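Side-chain contacts in hypothetical protein MM_2497 (Methanosarcina mazei, PDB 2I5E), which probably catalyses the GTP-dependent guanylylation of (2S)-2-phospholactate, a step in the biosynthesis of coenzyme F420: residues S41-K44 with Q50-I53; I93-L98 with V139-S144. One frame throughout, in Å; residues are numbered along the deposited sequence.

Contact 1 closes before contact 2 opens along the chain, and their centres lie about 16 Å apart on one mixed sheet. Contact 1 seats the last turn of helix 25-45 on strand 50-55; contact 2 lays the loop 139-144, which leads into helix 145-154, against the end of strand 91-94. They meet at that strand: Leu-43 CD2 of contact 1 packs on Val-94 CG2 of contact 2 at 4.0 Å, whereas Ile-93 turns to the opposite face and meets the loop. The two contacts thus lie on opposite faces of the sheet, at strand 91-94 and its neighbours, consistent with the GT-A clan to which the CofC family is assigned.

Contact 1: residues S41-K44 with Q50-I53; sequences SSLK and QVDI
The ammonium NZ of Lys-44 is hydrogen-bonded to the carbonyl O of Glu-66, and on the way there its aliphatic chain passes Val-51, CD lying 4.5 Å from CG2. The chain bends at chi2 (-56°), which brings its middle methylenes closer to the strand than the direction of CB alone would suggest. A lysine suits this margin of the contact: its carbon chain borders the apolar core while its ammonium group is taken up by the carbonyl of Glu-66, and near the C-terminal end of helix 25-45 its charge probably also sits well with the helix dipole.

Deeper in, Leu-43 and Val-51 meet through two pairs of carbons. Leu-43 CD1 touches Val-51 CG1 at 3.8 Å, and Leu-43 CB rests 3.9 Å from Val-51 CG2, so both valine methyls bear on the leucine while the two side chains run at a slant to each other. Val-51 holds CG1 anti to its backbone N (chi1 174°), which splits the work: CG1 takes the leucine tip, and CG2 turns to the leucine base, with the lysine chain more loosely beside it. This is the return half of a beta-alpha-beta crossover, in which strand 5-9 is followed by helix 25-45 and then by the parallel neighbouring strand 50-55. A beta-branched valine favours the extended backbone of a strand and presents two methyls to the helix, whereas the longer leucine spans the gap from the helix. Leu-43 also packs on Ile-8 and Leu-92 of neighbouring strands and on Ile-106 of helix 103-109. Val-51 in turn touches Ile-8 of strand 5-9 and Ala-67, just before strand 68-71.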
ATOM      1  N   SER A  41     -10.193  12.450  14.688  1.00 36.32           N
ATOM      2  CA  SER A  41      -9.081  12.625  15.645  1.00 39.01           C
ATOM      3  C   SER A  41      -7.705  12.840  14.968  1.00 38.79           C
ATOM      4  O   SER A  41      -6.856  13.646  15.447  1.00 38.52           O
ATOM      5  CB  SER A  41      -9.028  11.441  16.580  1.00 37.84           C
ATOM      6  OG  SER A  41      -7.938  11.688  17.483  1.00 49.24           O
ATOM      7  N   SER A  42      -7.438  12.165  13.834  1.00 38.02           N
ATOM      8  CA  SER A  42      -6.159  12.510  13.172  1.00 36.05           C
ATOM      9  C   SER A  42      -6.079  13.904  12.603  1.00 36.15           C
ATOM     10  O   SER A  42      -4.992  14.531  12.612  1.00 36.81           O
ATOM     11  CB  SER A  42      -5.726  11.504  12.140  1.00 36.36           C
ATOM     12  OG  SER A  42      -5.361  10.355  12.793  1.00 35.65           O
ATOM     13  N   LEU A  43      -7.196  14.396  12.090  1.00 36.09           N
ATOM     14  CA  LEU A  43      -7.246  15.742  11.543  1.00 38.10           C
ATOM     15  C   LEU A  43      -7.022  16.754  12.671  1.00 38.98           C
ATOM     16  O   LEU A  43      -6.337  17.759  12.475  1.00 38.40           O
ATOM     17  CB  LEU A  43      -8.576  16.022  10.805  1.00 36.75           C
ATOM     18  CG  LEU A  43      -8.799  15.110   9.597  1.00 36.21           C
ATOM     19  CD1 LEU A  43     -10.273  15.110   9.041  1.00 28.47           C
ATOM     20  CD2 LEU A  43      -7.797  15.407   8.481  1.00 37.34           C
ATOM     21  N   LYS A  44      -7.614  16.476  13.835  1.00 39.64           N
ATOM     22  CA  LYS A  44      -7.502  17.420  14.912  1.00 41.49           C
ATOM     23  C   LYS A  44      -6.045  17.323  15.401  1.00 41.87           C
ATOM     24  O   LYS A  44      -5.364  18.340  15.514  1.00 41.88           O
ATOM     25  CB  LYS A  44      -8.590  17.154  15.971  1.00 41.70           C
ATOM     26  CG  LYS A  44      -9.956  17.688  15.579  1.00 44.13           C
ATOM     27  CD  LYS A  44      -9.876  19.237  15.270  1.00 51.88           C
ATOM     28  CE  LYS A  44     -11.046  20.107  15.763  1.00 56.88           C
ATOM     29  NZ  LYS A  44     -12.045  19.446  16.754  1.00 58.72           N
ATOM     30  N   GLN A  50     -10.923  23.580  11.610  1.00 50.95           N
ATOM     31  CA  GLN A  50     -12.172  22.790  11.537  1.00 51.66           C
ATOM     32  C   GLN A  50     -12.400  21.823  10.357  1.00 48.22           C
ATOM     33  O   GLN A  50     -11.910  21.970   9.224  1.00 46.15           O
ATOM     34  CB  GLN A  50     -13.455  23.552  12.079  1.00 54.06           C
ATOM     35  CG  GLN A  50     -14.786  23.644  11.188  1.00 54.69           C
ATOM     36  CD  GLN A  50     -15.499  25.056  11.258  1.00 55.67           C
ATOM     37  OE1 GLN A  50     -16.671  25.174  11.681  1.00 58.06           O
ATOM     38  NE2 GLN A  50     -14.792  26.109  10.805  1.00 56.74           N
ATOM     39  N   VAL A  51     -13.159  20.812  10.725  1.00 46.11           N
ATOM     40  CA  VAL A  51     -13.370  19.626   9.958  1.00 41.96           C
ATOM     41  C   VAL A  51     -14.840  19.646   9.695  1.00 40.89           C
ATOM     42  O   VAL A  51     -15.622  19.799  10.615  1.00 40.28           O
ATOM     43  CB  VAL A  51     -12.979  18.418  10.806  1.00 42.27           C
ATOM     44  CG1 VAL A  51     -13.307  17.105  10.115  1.00 41.57           C
ATOM     45  CG2 VAL A  51     -11.518  18.510  11.189  1.00 38.59           C
ATOM     46  N   ASP A  52     -15.216  19.499   8.435  1.00 38.23           N
ATOM     47  CA  ASP A  52     -16.606  19.287   8.066  1.00 37.73           C
ATOM     48  C   ASP A  52     -16.878  17.802   7.740  1.00 37.69           C
ATOM     49  O   ASP A  52     -15.996  17.069   7.209  1.00 38.62           O
ATOM     50  CB  ASP A  52     -16.893  20.158   6.842  1.00 37.23           C
ATOM     51  CG  ASP A  52     -16.499  21.625   7.072  1.00 41.06           C
ATOM     52  OD1 ASP A  52     -16.840  22.151   8.144  1.00 36.67           O
ATOM     53  OD2 ASP A  52     -15.863  22.243   6.197  1.00 39.19           O
ATOM     54  N   ILE A  53     -18.086  17.329   7.978  1.00 35.90           N
ATOM     55  CA  ILE A  53     -18.390  15.967   7.600  1.00 35.66           C
ATOM     56  C   ILE A  53     -19.455  16.185   6.617  1.00 35.73           C
ATOM     57  O   ILE A  53     -20.359  16.881   6.936  1.00 38.03           O
ATOM     58  CB  ILE A  53     -18.919  15.214   8.793  1.00 35.90           C
ATOM     59  CG1 ILE A  53     -17.821  15.069   9.828  1.00 36.63           C
ATOM     60  CG2 ILE A  53     -19.440  13.894   8.376  1.00 37.17           C
ATOM     61  CD1 ILE A  53     -18.317  14.518  11.090  1.00 43.26           C
TER

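Contact 2: residues I93-L98 with V139-S144; sequences IVMADL and VKYYGS
Ile-93 projects from the end of strand 91-94 toward Tyr-141 and Val-139. Its CB lies 3.6 Å from Tyr-141 OH. CG2, anti to the backbone N, comes closer, 3.3 Å from that oxygen and 4.0 Å from Tyr-141 CZ, approaching the ring at a slant. The other branch ends in CD1, which meets Val-139 CG1 tip to tip at 3.5 Å and also stands 3.9 Å from Tyr-141 OH. The hydroxyl is buried against these aliphatic carbons, and no polar partner for it is present in the model. With Ile-93 cut back to an alanine, Val-139 CG1 and the phenol end of Tyr-141 would probably face a gap, and the ring would be freer to shift.

Met-95, present as selenomethionine, adds a second contact to the ring: its kinked chain runs in the opposite sense alongside the tyrosine and brings SE to 4.0 Å from Tyr-141 CE2, 39° off the ring normal, an oblique Met-aromatic contact. The tyrosine ring also makes a T-shaped (edge-to-face) contact with His-149 and touches Leu-76 and Leu-80 of helix 76-86. Met-aromatic and aliphatic packing thus join the loop before helix 145-154 to central strand 91-94, consistent with this family's GT-A clan.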
ATOM      1  N   ILE A  93      -9.729  16.845   1.236  1.00 28.39           N
ATOM      2  CA  ILE A  93     -10.790  15.865   1.201  1.00 26.33           C
ATOM      3  C   ILE A  93     -10.253  14.518   1.653  1.00 28.07           C
ATOM      4  O   ILE A  93      -9.319  14.009   1.067  1.00 27.23           O
ATOM      5  CB  ILE A  93     -11.361  15.715  -0.229  1.00 28.85           C
ATOM      6  CG1 ILE A  93     -11.758  17.106  -0.787  1.00 22.48           C
ATOM      7  CG2 ILE A  93     -12.453  14.625  -0.262  1.00 24.60           C
ATOM      8  CD1 ILE A  93     -12.175  17.031  -2.353  1.00 25.12           C
ATOM      9  N   VAL A  94     -10.741  14.011   2.798  1.00 28.05           N
ATOM     10  CA  VAL A  94     -10.210  12.753   3.283  1.00 28.80           C
ATOM     11  C   VAL A  94     -11.343  11.730   3.466  1.00 27.19           C
ATOM     12  O   VAL A  94     -12.300  12.013   4.107  1.00 29.26           O
ATOM     13  CB  VAL A  94      -9.520  12.907   4.685  1.00 30.14           C
ATOM     14  CG1 VAL A  94      -8.599  11.773   4.989  1.00 28.05           C
ATOM     15  CG2 VAL A  94      -8.821  14.166   4.873  1.00 34.47           C
HETATM   16  N   MSE A  95     -11.188  10.508   2.965  1.00 26.31           N
HETATM   17  CA  MSE A  95     -12.167   9.469   3.200  1.00 24.20           C
HETATM   18  C   MSE A  95     -12.269   9.067   4.645  1.00 25.60           C
HETATM   19  O   MSE A  95     -11.301   9.111   5.335  1.00 22.84           O
HETATM   20  CB  MSE A  95     -11.800   8.291   2.340  1.00 24.95           C
HETATM   21  CG  MSE A  95     -11.740   8.775   0.792  1.00 27.38           C
HETATM   22 SE   MSE A  95     -12.801  10.449   0.320  0.80 44.52          SE
HETATM   23  CE  MSE A  95     -13.833   9.143   0.022  1.00 15.86           C
ATOM     24  N   ALA A  96     -13.423   8.509   5.048  1.00 28.21           N
ATOM     25  CA  ALA A  96     -13.684   8.181   6.474  1.00 29.63           C
ATOM     26  C   ALA A  96     -13.181   6.749   6.836  1.00 30.94           C
ATOM     27  O   ALA A  96     -13.472   6.291   7.913  1.00 28.80           O
ATOM     28  CB  ALA A  96     -15.153   8.269   6.695  1.00 29.80           C
ATOM     29  N   ASP A  97     -12.554   6.026   5.869  1.00 27.54           N
ATOM     30  CA  ASP A  97     -12.193   4.656   6.015  1.00 27.71           C
ATOM     31  C   ASP A  97     -10.699   4.387   6.045  1.00 28.09           C
ATOM     32  O   ASP A  97     -10.208   3.368   5.502  1.00 26.30           O
ATOM     33  CB  ASP A  97     -12.908   3.788   4.947  1.00 30.13           C
ATOM     34  CG  ASP A  97     -12.584   4.187   3.543  1.00 29.00           C
ATOM     35  OD1 ASP A  97     -11.892   5.193   3.361  1.00 25.34           O
ATOM     36  OD2 ASP A  97     -12.999   3.457   2.615  1.00 34.87           O
ATOM     37  N   LEU A  98      -9.971   5.330   6.670  1.00 25.92           N
ATOM     38  CA  LEU A  98      -8.543   5.319   6.685  1.00 28.91           C
ATOM     39  C   LEU A  98      -8.063   5.222   8.167  1.00 28.82           C
ATOM     40  O   LEU A  98      -7.543   6.165   8.675  1.00 26.08           O
ATOM     41  CB  LEU A  98      -8.030   6.619   5.995  1.00 27.29           C
ATOM     42  CG  LEU A  98      -8.604   6.926   4.541  1.00 30.38           C
ATOM     43  CD1 LEU A  98      -7.984   8.140   3.959  1.00 24.27           C
ATOM     44  CD2 LEU A  98      -8.362   5.824   3.565  1.00 23.15           C
ATOM     45  N   VAL A 139     -13.396  17.399  -8.741  1.00 34.10           N
ATOM     46  CA  VAL A 139     -13.171  16.026  -8.342  1.00 32.27           C
ATOM     47  C   VAL A 139     -14.081  15.054  -9.100  1.00 33.39           C
ATOM     48  O   VAL A 139     -15.226  15.421  -9.459  1.00 36.83           O
ATOM     49  CB  VAL A 139     -13.486  15.729  -6.797  1.00 29.85           C
ATOM     50  CG1 VAL A 139     -12.613  16.589  -5.826  1.00 26.95           C
ATOM     51  CG2 VAL A 139     -14.957  15.905  -6.517  1.00 26.75           C
ATOM     52  N   LYS A 140     -13.642  13.787  -9.182  1.00 33.71           N
ATOM     53  CA  LYS A 140     -14.407  12.705  -9.749  1.00 35.64           C
ATOM     54  C   LYS A 140     -13.974  11.409  -9.094  1.00 36.08           C
ATOM     55  O   LYS A 140     -13.128  10.674  -9.654  1.00 35.89           O
ATOM     56  CB  LYS A 140     -14.187  12.613 -11.255  1.00 35.21           C
ATOM     57  CG  LYS A 140     -15.274  11.709 -11.945  1.00 40.09           C
ATOM     58  CD  LYS A 140     -15.002  11.723 -13.450  1.00 43.79           C
ATOM     59  CE  LYS A 140     -15.999  10.857 -14.240  1.00 45.37           C
ATOM     60  NZ  LYS A 140     -15.701   9.345 -14.053  1.00 46.39           N
ATOM     61  N   TYR A 141     -14.544  11.141  -7.908  1.00 36.06           N
ATOM     62  CA  TYR A 141     -14.292   9.906  -7.160  1.00 36.05           C
ATOM     63  C   TYR A 141     -15.126   8.836  -7.835  1.00 37.01           C
ATOM     64  O   TYR A 141     -16.012   9.160  -8.612  1.00 37.54           O
ATOM     65  CB  TYR A 141     -14.740  10.031  -5.670  1.00 34.92           C
ATOM     66  CG  TYR A 141     -13.804  10.883  -4.890  1.00 31.65           C
ATOM     67  CD1 TYR A 141     -13.915  12.279  -4.922  1.00 31.84           C
ATOM     68  CD2 TYR A 141     -12.771  10.312  -4.189  1.00 28.45           C
ATOM     69  CE1 TYR A 141     -13.002  13.083  -4.303  1.00 32.05           C
ATOM     70  CE2 TYR A 141     -11.874  11.093  -3.488  1.00 28.39           C
ATOM     71  CZ  TYR A 141     -11.991  12.481  -3.558  1.00 31.84           C
ATOM     72  OH  TYR A 141     -11.089  13.282  -2.926  1.00 30.81           O
ATOM     73  N   TYR A 142     -14.832   7.586  -7.494  1.00 37.82           N
ATOM     74  CA  TYR A 142     -15.366   6.336  -8.158  1.00 38.18           C
ATOM     75  C   TYR A 142     -14.587   5.989  -9.395  1.00 36.40           C
ATOM     76  O   TYR A 142     -13.998   6.886 -10.048  1.00 37.37           O
ATOM     77  CB  TYR A 142     -16.879   6.339  -8.509  1.00 38.57           C
ATOM     78  CG  TYR A 142     -17.766   6.640  -7.362  1.00 41.29           C
ATOM     79  CD1 TYR A 142     -17.716   5.879  -6.197  1.00 39.93           C
ATOM     80  CD2 TYR A 142     -18.653   7.732  -7.421  1.00 42.48           C
ATOM     81  CE1 TYR A 142     -18.518   6.187  -5.088  1.00 44.12           C
ATOM     82  CE2 TYR A 142     -19.471   8.044  -6.326  1.00 44.96           C
ATOM     83  CZ  TYR A 142     -19.378   7.286  -5.167  1.00 44.47           C
ATOM     84  OH  TYR A 142     -20.199   7.614  -4.123  1.00 45.20           O
ATOM     85  N   GLY A 143     -14.629   4.700  -9.757  1.00 34.62           N
ATOM     86  CA  GLY A 143     -13.916   4.251 -10.943  1.00 32.68           C
ATOM     87  C   GLY A 143     -12.477   4.497 -10.755  1.00 31.55           C
ATOM     88  O   GLY A 143     -11.893   4.358  -9.670  1.00 30.69           O
ATOM     89  N   SER A 144     -11.859   4.849 -11.842  1.00 31.77           N
ATOM     90  CA  SER A 144     -10.480   5.054 -11.826  1.00 30.68           C
ATOM     91  C   SER A 144     -10.043   6.455 -11.355  1.00 31.43           C
ATOM     92  O   SER A 144      -9.384   7.144 -12.059  1.00 28.82           O
ATOM     93  CB  SER A 144      -9.973   4.786 -13.197  1.00 30.15           C
ATOM     94  OG  SER A 144      -8.584   4.762 -13.109  1.00 34.40           O
TER